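Local coordinates for protein endo-1,3-beta-glucanase, family GH16 (Zobellia galactanivorans, PDB 4BPZ) that probably hydrolyses internal beta-1,3 linkages of laminarin, and here holds a trisaccharide of mixed-linked beta-1,3-1,4-glucan in its cleft, at residues S54-F58 / Y82-R86; F160-N166 / Q214-Y218; W193-M198 / E209-S213. The protein carries 1 engineered substitution. All coordinates share one frame; numbering follows the deposited sequence. Where two conformers were deposited one is given.

Contact 1 (S54-F58 / Y82-R86); sequences SENSF and YTSAR
The backbones of 54-58 and 82-86 come closest at Asn56 and Ser84, whose CA atoms are 5.1 Å apart, and both hydrogen-bond to nearby parts of strand 63-75, through Asn56 to Arg67 and through Thr83 to Ile69. This is a junction within the beta-sandwich (jelly roll) of glycoside hydrolase family 16: the turn before strand 57-60 meets the start of strand 82-93, and a side chain bridges them. Asn56 CG lies beside the backbone N and anti to the carbonyl carbon (chi1 -53°), which sends the amide across toward Thr83, the two side chains crossing at about a right angle. Its ND2 donates to Thr83 OG1 over 2.9 Å with an N-H...O angle of 158°, and the hydroxyl oxygen sits close to the amide plane. The same ND2 is also hydrogen-bonded to Arg67 O, while OD1 is held by Thr51 OG1 and Arg53 NH2, so both ends of this buried amide are satisfied and its rotation is fixed. Thr83 OG1 in turn reaches Glu71 OE1, extending the polar chain. With an alanine here, Thr83 OG1 and Arg67 O would probably each lose a donor, and Thr51 and Arg53 an acceptor, with a gap where the amide had been. Behind the amide, Asn56 CB packs 3.3 Å from Ser84 O. The Ser84 side chain points away from 54-58, and its OG bonds instead to Ile228 O. Two residues on, Arg86 belongs to the glycan pocket and forms a salt bridge with Glu123. The Ala85 methyl packs against 54-58: CB is 3.6 Å from Asn56 O and 4.0 Å from Ser57 CB, whose own OG is hydrogen-bonded to Tyr32 OH.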
loop_
_atom_site.group_PDB
_atom_site.type_symbol
_atom_site.label_atom_id
_atom_site.label_comp_id
_atom_site.label_asym_id
_atom_site.label_seq_id
_atom_site.Cartn_x
_atom_site.Cartn_y
_atom_site.Cartn_z
ATOM N N SER A 54 6.691 -17.491 3.880
ATOM C CA SER A 54 8.043 -16.896 3.729
ATOM C C SER A 54 8.504 -16.729 2.317
ATOM O O SER A 54 9.350 -15.867 2.072
ATOM C CB SER A 54 9.158 -17.659 4.453
ATOM O OG SER A 54 8.999 -17.488 5.833
ATOM N N GLU A 55 7.872 -17.427 1.359
ATOM C CA GLU A 55 8.179 -17.121 -0.045
ATOM C C GLU A 55 7.932 -15.652 -0.319
ATOM O O GLU A 55 8.678 -15.041 -1.126
ATOM C CB GLU A 55 7.236 -17.906 -0.942
ATOM C CG GLU A 55 7.708 -19.301 -1.325
ATOM C CD GLU A 55 7.497 -20.358 -0.269
ATOM O OE1 GLU A 55 7.019 -20.079 0.839
ATOM O OE2 GLU A 55 7.831 -21.550 -0.584
ATOM N N ASN A 56 6.853 -15.078 0.216
ATOM C CA ASN A 56 6.436 -13.754 -0.192
ATOM C C ASN A 56 6.661 -12.636 0.732
ATOM O O ASN A 56 6.500 -11.485 0.338
ATOM C CB ASN A 56 4.939 -13.808 -0.638
ATOM C CG ASN A 56 4.649 -14.865 -1.666
ATOM O OD1 ASN A 56 3.906 -15.821 -1.417
ATOM N ND2 ASN A 56 5.254 -14.743 -2.871
ATOM N N SER A 57 7.101 -12.901 1.989
ATOM C CA SER A 57 7.469 -11.826 2.864
ATOM C C SER A 57 8.317 -12.365 3.934
ATOM O O SER A 57 8.140 -13.502 4.430
ATOM C CB SER A 57 6.281 -11.047 3.415
ATOM O OG SER A 57 5.467 -11.925 4.187
ATOM N N PHE A 58 9.268 -11.537 4.384
ATOM C CA PHE A 58 10.238 -11.990 5.416
ATOM C C PHE A 58 10.996 -10.754 5.891
ATOM O O PHE A 58 11.148 -9.740 5.118
ATOM C CB PHE A 58 11.222 -13.085 4.877
ATOM C CG PHE A 58 11.916 -12.671 3.622
ATOM C CD1 PHE A 58 11.306 -12.745 2.374
ATOM C CD2 PHE A 58 13.244 -12.224 3.641
ATOM C CE1 PHE A 58 11.972 -12.402 1.204
ATOM C CE2 PHE A 58 13.935 -11.961 2.467
ATOM C CZ PHE A 58 13.272 -12.008 1.228
ATOM N N TYR A 82 1.149 -16.148 -10.193
ATOM C CA TYR A 82 2.071 -15.369 -9.408
ATOM C C TYR A 82 1.628 -15.401 -7.971
ATOM O O TYR A 82 0.415 -15.432 -7.699
ATOM C CB TYR A 82 2.167 -13.888 -9.861
ATOM C CG TYR A 82 2.526 -13.770 -11.329
ATOM C CD1 TYR A 82 1.496 -13.788 -12.303
ATOM C CD2 TYR A 82 3.829 -13.738 -11.755
ATOM C CE1 TYR A 82 1.810 -13.795 -13.675
ATOM C CE2 TYR A 82 4.186 -13.713 -13.130
ATOM C CZ TYR A 82 3.162 -13.730 -14.052
ATOM O OH TYR A 82 3.508 -13.743 -15.377
ATOM N N THR A 83 2.571 -15.254 -7.072
ATOM C CA THR A 83 2.276 -15.049 -5.621
ATOM C C THR A 83 2.989 -13.826 -5.140
ATOM O O THR A 83 4.044 -13.401 -5.688
ATOM C CB THR A 83 2.755 -16.313 -4.803
ATOM O OG1 THR A 83 4.149 -16.436 -4.971
ATOM C CG2 THR A 83 2.020 -17.540 -5.181
ATOM N N SER A 84 2.450 -13.200 -4.096
ATOM C CA SER A 84 3.023 -12.019 -3.485
ATOM C C SER A 84 2.469 -11.932 -2.048
ATOM O O SER A 84 1.879 -12.899 -1.560
ATOM C CB SER A 84 2.706 -10.804 -4.345
ATOM O OG SER A 84 3.366 -9.674 -3.885
ATOM N N ALA A 85 2.656 -10.777 -1.418
ATOM C CA ALA A 85 2.064 -10.541 -0.095
ATOM C C ALA A 85 1.415 -9.171 -0.098
ATOM O O ALA A 85 1.814 -8.243 -0.805
ATOM C CB ALA A 85 3.089 -10.641 1.008
ATOM N N ARG A 86 0.376 -9.090 0.751
ATOM C CA ARG A 86 -0.425 -7.868 0.968
ATOM C C ARG A 86 -0.605 -7.741 2.513
ATOM O O ARG A 86 -1.395 -8.507 3.081
ATOM C CB ARG A 86 -1.773 -7.941 0.226
ATOM C CG ARG A 86 -2.679 -6.762 0.452
ATOM C CD ARG A 86 -3.778 -6.805 -0.585
ATOM N NE ARG A 86 -4.856 -5.811 -0.303
ATOM C CZ ARG A 86 -5.497 -5.128 -1.247
ATOM N NH1 ARG A 86 -5.076 -5.057 -2.486
ATOM N NH2 ARG A 86 -6.587 -4.419 -0.870
#

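Contact 2 (F160-N166 / Q214-Y218); sequences FHWSDLN and QNTPY. With GLC (alpha-D-glucopyranose), chain C.
Tyr218 turns the edge of its ring toward one face of Trp162 in a T-shaped stack, the tyrosine centroid 5.5 Å from that of the five-membered ring and the planes 65° apart. In this way the loop after the hairpin 197-211 closes on the end of strand 155-163 in the beta-sandwich. CE2 makes the approach, lying 4.0 Å from Trp162 CG. Beyond it, Tyr218 OH comes in near the ring plane of Phe160, at its edge, and bonds to the backbone O of the engineered Ser142. Pro217 crosses the indole at about a right angle, its CD 3.6 Å from Trp162 CD1. Trp162 CG is wedged between its own N and carbonyl carbon (chi1 76°), which sets the indole against Tyr218 and Pro217. NE1 donates over 2.9 Å to Asp164 OD1, which lies close to the indole plane and so helps fix the ring's rotation. Further along, Leu165 N donates to Asn215 O over 2.9 Å, while an ST turn, in which Tyr218 N bonds to Thr216 OG1, shapes the loop. His161 points the other way, into the glycan pocket, where glucose O2 stands over the centre of its imidazole, 3.4 Å from CE1.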
loop_
_atom_site.group_PDB
_atom_site.type_symbol
_atom_site.label_atom_id
_atom_site.label_comp_id
_atom_site.label_asym_id
_atom_site.label_seq_id
_atom_site.Cartn_x
_atom_site.Cartn_y
_atom_site.Cartn_z
ATOM N N PHE A 160 -5.496 9.836 -4.771
ATOM C CA PHE A 160 -6.594 9.734 -3.840
ATOM C C PHE A 160 -7.803 9.160 -4.522
ATOM O O PHE A 160 -8.085 9.549 -5.675
ATOM C CB PHE A 160 -6.906 11.163 -3.278
ATOM C CG PHE A 160 -5.783 11.781 -2.527
ATOM C CD1 PHE A 160 -4.734 12.465 -3.134
ATOM C CD2 PHE A 160 -5.733 11.631 -1.098
ATOM C CE1 PHE A 160 -3.683 12.991 -2.388
ATOM C CE2 PHE A 160 -4.709 12.173 -0.387
ATOM C CZ PHE A 160 -3.666 12.850 -0.998
ATOM N N HIS A 161 -8.510 8.315 -3.825
ATOM C CA HIS A 161 -9.752 7.692 -4.355
ATOM C C HIS A 161 -10.807 7.779 -3.289
ATOM O O HIS A 161 -10.568 7.290 -2.151
ATOM C CB HIS A 161 -9.545 6.232 -4.725
ATOM C CG HIS A 161 -8.458 5.950 -5.708
ATOM N ND1 HIS A 161 -7.099 5.913 -5.441
ATOM C CD2 HIS A 161 -8.561 5.833 -7.061
ATOM C CE1 HIS A 161 -6.439 5.674 -6.591
ATOM N NE2 HIS A 161 -7.313 5.614 -7.544
ATOM N N TRP A 162 -11.968 8.368 -3.592
ATOM C CA TRP A 162 -12.987 8.511 -2.578
ATOM C C TRP A 162 -14.286 8.836 -3.218
ATOM O O TRP A 162 -14.365 9.172 -4.417
ATOM C CB TRP A 162 -12.651 9.561 -1.541
ATOM C CG TRP A 162 -12.823 10.972 -1.958
ATOM C CD1 TRP A 162 -13.916 11.801 -1.589
ATOM C CD2 TRP A 162 -11.948 11.797 -2.775
ATOM N NE1 TRP A 162 -13.699 13.042 -2.073
ATOM C CE2 TRP A 162 -12.518 13.136 -2.773
ATOM C CE3 TRP A 162 -10.766 11.560 -3.445
ATOM C CZ2 TRP A 162 -11.994 14.176 -3.535
ATOM C CZ3 TRP A 162 -10.187 12.585 -4.191
ATOM C CH2 TRP A 162 -10.855 13.895 -4.272
ATOM N N SER A 163 -15.376 8.668 -2.506
ATOM C CA SER A 163 -16.638 9.315 -2.877
ATOM C C SER A 163 -17.008 10.283 -1.781
ATOM O O SER A 163 -16.699 10.046 -0.607
ATOM C CB SER A 163 -17.764 8.336 -3.194
ATOM O OG SER A 163 -17.987 7.410 -2.169
ATOM N N ASP A 164 -17.541 11.430 -2.175
ATOM C CA ASP A 164 -17.988 12.439 -1.225
ATOM C C ASP A 164 -19.033 11.835 -0.272
ATOM O O ASP A 164 -19.834 10.992 -0.700
ATOM C CB ASP A 164 -18.485 13.661 -1.965
ATOM C CG ASP A 164 -17.425 14.756 -1.987
ATOM O OD1 ASP A 164 -16.115 14.602 -1.948
ATOM O OD2 ASP A 164 -17.993 15.807 -2.000
ATOM N N LEU A 165 -19.060 12.220 0.975
ATOM C CA LEU A 165 -20.035 11.639 1.913
ATOM C C LEU A 165 -21.444 11.939 1.531
ATOM O O LEU A 165 -22.352 11.191 1.852
ATOM C CB LEU A 165 -19.769 12.168 3.336
ATOM C CG LEU A 165 -18.960 11.181 4.179
ATOM C CD1 LEU A 165 -17.803 11.107 3.260
ATOM C CD2 LEU A 165 -18.543 11.633 5.557
ATOM N N ASN A 166 -21.622 13.054 0.843
ATOM C CA ASN A 166 -22.992 13.404 0.585
ATOM C C ASN A 166 -23.335 13.038 -0.867
ATOM O O ASN A 166 -24.430 13.276 -1.239
ATOM C CB ASN A 166 -23.247 14.829 0.960
ATOM C CG ASN A 166 -22.586 15.784 0.018
ATOM O OD1 ASN A 166 -21.932 15.354 -0.972
ATOM N ND2 ASN A 166 -22.762 17.118 0.294
ATOM N N GLN A 214 -14.933 17.972 5.665
ATOM C CA GLN A 214 -15.871 16.977 6.270
ATOM C C GLN A 214 -16.691 16.203 5.250
ATOM O O GLN A 214 -17.296 15.214 5.617
ATOM C CB GLN A 214 -16.736 17.659 7.324
ATOM C CG GLN A 214 -15.914 17.872 8.617
ATOM C CD GLN A 214 -15.674 16.523 9.383
ATOM O OE1 GLN A 214 -16.457 15.583 9.280
ATOM N NE2 GLN A 214 -14.548 16.391 10.026
ATOM N N ASN A 215 -16.763 16.655 4.007
ATOM C CA ASN A 215 -17.455 15.897 3.008
ATOM C C ASN A 215 -16.583 14.793 2.425
ATOM O O ASN A 215 -17.034 14.161 1.484
ATOM C CB ASN A 215 -17.928 16.840 1.900
ATOM C CG ASN A 215 -19.202 16.370 1.214
ATOM O OD1 ASN A 215 -19.430 16.733 0.081
ATOM N ND2 ASN A 215 -19.994 15.530 1.863
ATOM N N THR A 216 -15.342 14.566 2.923
ATOM C CA THR A 216 -14.466 13.481 2.424
ATOM C C THR A 216 -14.386 12.372 3.513
ATOM O O THR A 216 -14.588 12.677 4.643
ATOM C CB THR A 216 -12.907 13.932 2.394
ATOM O OG1 THR A 216 -12.303 13.932 3.721
ATOM C CG2 THR A 216 -12.636 15.115 1.739
ATOM N N PRO A 217 -14.014 11.151 3.177
ATOM C CA PRO A 217 -13.779 10.107 4.189
ATOM C C PRO A 217 -12.396 10.157 4.825
ATOM O O PRO A 217 -11.895 9.055 5.423
ATOM C CB PRO A 217 -14.031 8.821 3.403
ATOM C CG PRO A 217 -13.688 9.217 1.976
ATOM C CD PRO A 217 -14.049 10.642 1.786
ATOM N N TYR A 218 -11.812 11.308 4.951
ATOM C CA TYR A 218 -10.446 11.474 5.443
ATOM C C TYR A 218 -10.419 12.147 6.808
ATOM O O TYR A 218 -9.518 12.878 7.157
ATOM C CB TYR A 218 -9.577 12.240 4.456
ATOM C CG TYR A 218 -9.512 11.574 3.076
ATOM C CD1 TYR A 218 -8.926 10.338 2.933
ATOM C CD2 TYR A 218 -10.018 12.172 1.946
ATOM C CE1 TYR A 218 -8.814 9.733 1.686
ATOM C CE2 TYR A 218 -9.921 11.577 0.719
ATOM C CZ TYR A 218 -9.327 10.379 0.553
ATOM O OH TYR A 218 -9.167 9.813 -0.698
HETATM C C1 GLC C . -5.133 2.463 -5.440
HETATM C C2 GLC C . -6.278 1.703 -6.191
HETATM C C3 GLC C . -6.361 0.300 -5.573
HETATM C C4 GLC C . -5.062 -0.378 -5.637
HETATM C C5 GLC C . -4.163 0.437 -4.739
HETATM C C6 GLC C . -2.751 -0.095 -4.638
HETATM O O1 GLC C . -5.518 2.925 -4.163
HETATM O O2 GLC C . -7.450 2.459 -6.023
HETATM O O3 GLC C . -7.388 -0.487 -6.312
HETATM O O4 GLC C . -5.189 -1.737 -5.177
HETATM O O5 GLC C . -4.052 1.760 -5.310
HETATM O O6 GLC C . -2.105 -0.138 -5.905
#

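Contact 3 (W193-M198 / E209-S213); sequences WNASAM and ELKNS
Met198 and Leu210 form an antiparallel hydrogen-bonded pair, and their side chains run side by side on the same face of the sheet. Met198 N donates to Leu210 O over 2.9 Å, and Leu210 N returns a bond of the same length to Met198 O. In the conformer given, Met198 CB stands 4.0 Å from Leu210 O and also packs on the Phe160 ring. CG leaves beside the backbone N (chi1 -68°), and SD rests against Tyr218. A bend at the last torsion (chi3 -65°) then folds the methyl back over the partner strand, so that CE meets Leu210 CD2 at 3.8 Å. Leu210 itself goes on to touch Phe160 and Trp162. The pair belongs to the beta hairpin of strands 197-202 and 205-211, in which Ala197 and Lys211 form the adjoining non-hydrogen-bonded pair on the other face. Just past this last bridge, Asn212 N donates to Ser196 O. The turn leading into the hairpin is an Asx motif: Asn194 OD1 accepts from Ser196 N, the Asx-turn bond, and from Ala197 N, the latter at 2.9 Å and nearly in line with its C=O bond. On the solvent side, the extended Glu209 chain brings OE2 to 3.7 Å from Ala197 CB. The Lys211 chain stays extended as far as its final bend, where NZ donates over 2.9 Å to a water that itself donates to Ser196 O and Asn212 O.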
loop_
_atom_site.group_PDB
_atom_site.type_symbol
_atom_site.label_atom_id
_atom_site.label_comp_id
_atom_site.label_asym_id
_atom_site.label_seq_id
_atom_site.Cartn_x
_atom_site.Cartn_y
_atom_site.Cartn_z
ATOM N N TRP A 193 -1.102 14.225 6.985
ATOM C CA TRP A 193 -2.527 14.223 6.944
ATOM C C TRP A 193 -3.077 14.916 8.177
ATOM O O TRP A 193 -2.790 14.511 9.308
ATOM C CB TRP A 193 -2.987 12.769 6.913
ATOM C CG TRP A 193 -4.447 12.474 7.035
ATOM C CD1 TRP A 193 -5.557 13.280 6.712
ATOM C CD2 TRP A 193 -4.989 11.226 7.469
ATOM N NE1 TRP A 193 -6.692 12.614 6.975
ATOM C CE2 TRP A 193 -6.418 11.360 7.433
ATOM C CE3 TRP A 193 -4.427 9.993 7.925
ATOM C CZ2 TRP A 193 -7.239 10.322 7.855
ATOM C CZ3 TRP A 193 -5.269 8.980 8.325
ATOM C CH2 TRP A 193 -6.678 9.158 8.310
ATOM N N ASN A 194 -3.907 15.948 7.968
ATOM C CA ASN A 194 -4.612 16.579 9.114
ATOM C C ASN A 194 -5.945 17.033 8.644
ATOM O O ASN A 194 -6.406 16.680 7.525
ATOM C CB ASN A 194 -3.741 17.652 9.779
ATOM C CG ASN A 194 -3.388 18.771 8.828
ATOM O OD1 ASN A 194 -4.108 19.028 7.834
ATOM N ND2 ASN A 194 -2.289 19.502 9.138
ATOM N N ALA A 195 -6.687 17.708 9.516
ATOM C CA ALA A 195 -8.056 18.145 9.165
ATOM C C ALA A 195 -8.053 19.119 7.979
ATOM O O ALA A 195 -9.072 19.350 7.345
ATOM C CB ALA A 195 -8.766 18.771 10.350
ATOM N N SER A 196 -6.917 19.792 7.734
ATOM C CA SER A 196 -6.774 20.802 6.655
ATOM C C SER A 196 -6.447 20.184 5.279
ATOM O O SER A 196 -6.987 20.632 4.289
ATOM C CB SER A 196 -5.681 21.807 7.086
ATOM O OG SER A 196 -6.114 22.484 8.268
ATOM N N ALA A 197 -5.542 19.197 5.275
ATOM C CA ALA A 197 -5.014 18.748 3.961
ATOM C C ALA A 197 -4.361 17.424 4.119
ATOM O O ALA A 197 -3.942 16.982 5.219
ATOM C CB ALA A 197 -3.975 19.750 3.420
ATOM N N MET A 198 -4.194 16.763 2.966
ATOM C CA MET A 198 -3.327 15.570 2.835
ATOM C C MET A 198 -2.250 15.862 1.830
ATOM O O MET A 198 -2.561 16.257 0.696
ATOM C CB MET A 198 -4.143 14.418 2.396
ATOM C CG MET A 198 -5.104 13.996 3.486
ATOM S SD MET A 198 -6.549 13.203 2.924
ATOM C CE MET A 198 -7.483 14.421 1.961
ATOM N N GLU A 209 -1.065 17.465 -3.094
ATOM C CA GLU A 209 -1.804 17.879 -1.920
ATOM C C GLU A 209 -3.240 18.060 -2.233
ATOM O O GLU A 209 -3.593 18.825 -3.144
ATOM C CB GLU A 209 -1.192 19.194 -1.373
ATOM C CG GLU A 209 -2.026 19.854 -0.297
ATOM C CD GLU A 209 -1.376 21.057 0.285
ATOM O OE1 GLU A 209 -0.190 21.331 0.037
ATOM O OE2 GLU A 209 -2.045 21.778 1.068
ATOM N N LEU A 210 -4.082 17.435 -1.428
ATOM C CA LEU A 210 -5.528 17.504 -1.531
ATOM C C LEU A 210 -6.093 18.155 -0.323
ATOM O O LEU A 210 -5.799 17.729 0.812
ATOM C CB LEU A 210 -6.095 16.085 -1.670
ATOM C CG LEU A 210 -7.643 16.040 -1.748
ATOM C CD1 LEU A 210 -8.224 16.829 -2.952
ATOM C CD2 LEU A 210 -8.078 14.585 -1.800
ATOM N N LYS A 211 -6.852 19.215 -0.494
ATOM C CA LYS A 211 -7.569 19.845 0.606
ATOM C C LYS A 211 -8.534 18.880 1.257
ATOM O O LYS A 211 -9.250 18.159 0.581
ATOM C CB LYS A 211 -8.302 21.075 0.034
ATOM C CG LYS A 211 -9.078 21.812 1.071
ATOM C CD LYS A 211 -9.787 22.996 0.404
ATOM C CE LYS A 211 -10.648 23.718 1.390
ATOM N NZ LYS A 211 -9.798 24.315 2.467
ATOM N N ASN A 212 -8.535 18.849 2.589
ATOM C CA ASN A 212 -9.489 18.034 3.324
ATOM C C ASN A 212 -10.770 18.779 3.649
ATOM O O ASN A 212 -10.791 20.010 3.610
ATOM C CB ASN A 212 -8.794 17.511 4.613
ATOM C CG ASN A 212 -9.447 16.261 5.195
ATOM O OD1 ASN A 212 -8.886 15.722 6.227
ATOM N ND2 ASN A 212 -10.439 15.739 4.628
ATOM N N SER A 213 -11.853 18.079 3.891
ATOM C CA SER A 213 -13.093 18.698 4.296
ATOM C C SER A 213 -13.890 17.567 4.961
ATOM O O SER A 213 -13.721 16.354 4.712
ATOM C CB SER A 213 -13.906 19.299 3.113
ATOM O OG SER A 213 -14.627 18.310 2.425
HETATM O O HOH W 1 -9.239 22.230 4.427
#

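In the fold
Contacts 2 and 3 are neighbours, their centres 11 Å apart, and along the chain contact 3 is nested inside the loop that contact 2 closes. Tyr218 joins them: its O lies 2.8 Å from Trp193 NE1, a probable hydrogen bond, and its CG packs 3.4 Å from Met198 SD. Phe160 CE2 touches Met198 CB at 3.6 Å. Contact 1 stands across the centre of the chain, with its centre 32 Å from that of contact 2 and 33 Å from that of contact 3. Contacts 1 and 2 nevertheless both reach the glycan pocket, one supplying Arg86 and the other His161. Contact 3 stays back, with the Leu210 side chain about 12 Å from the bound glucose.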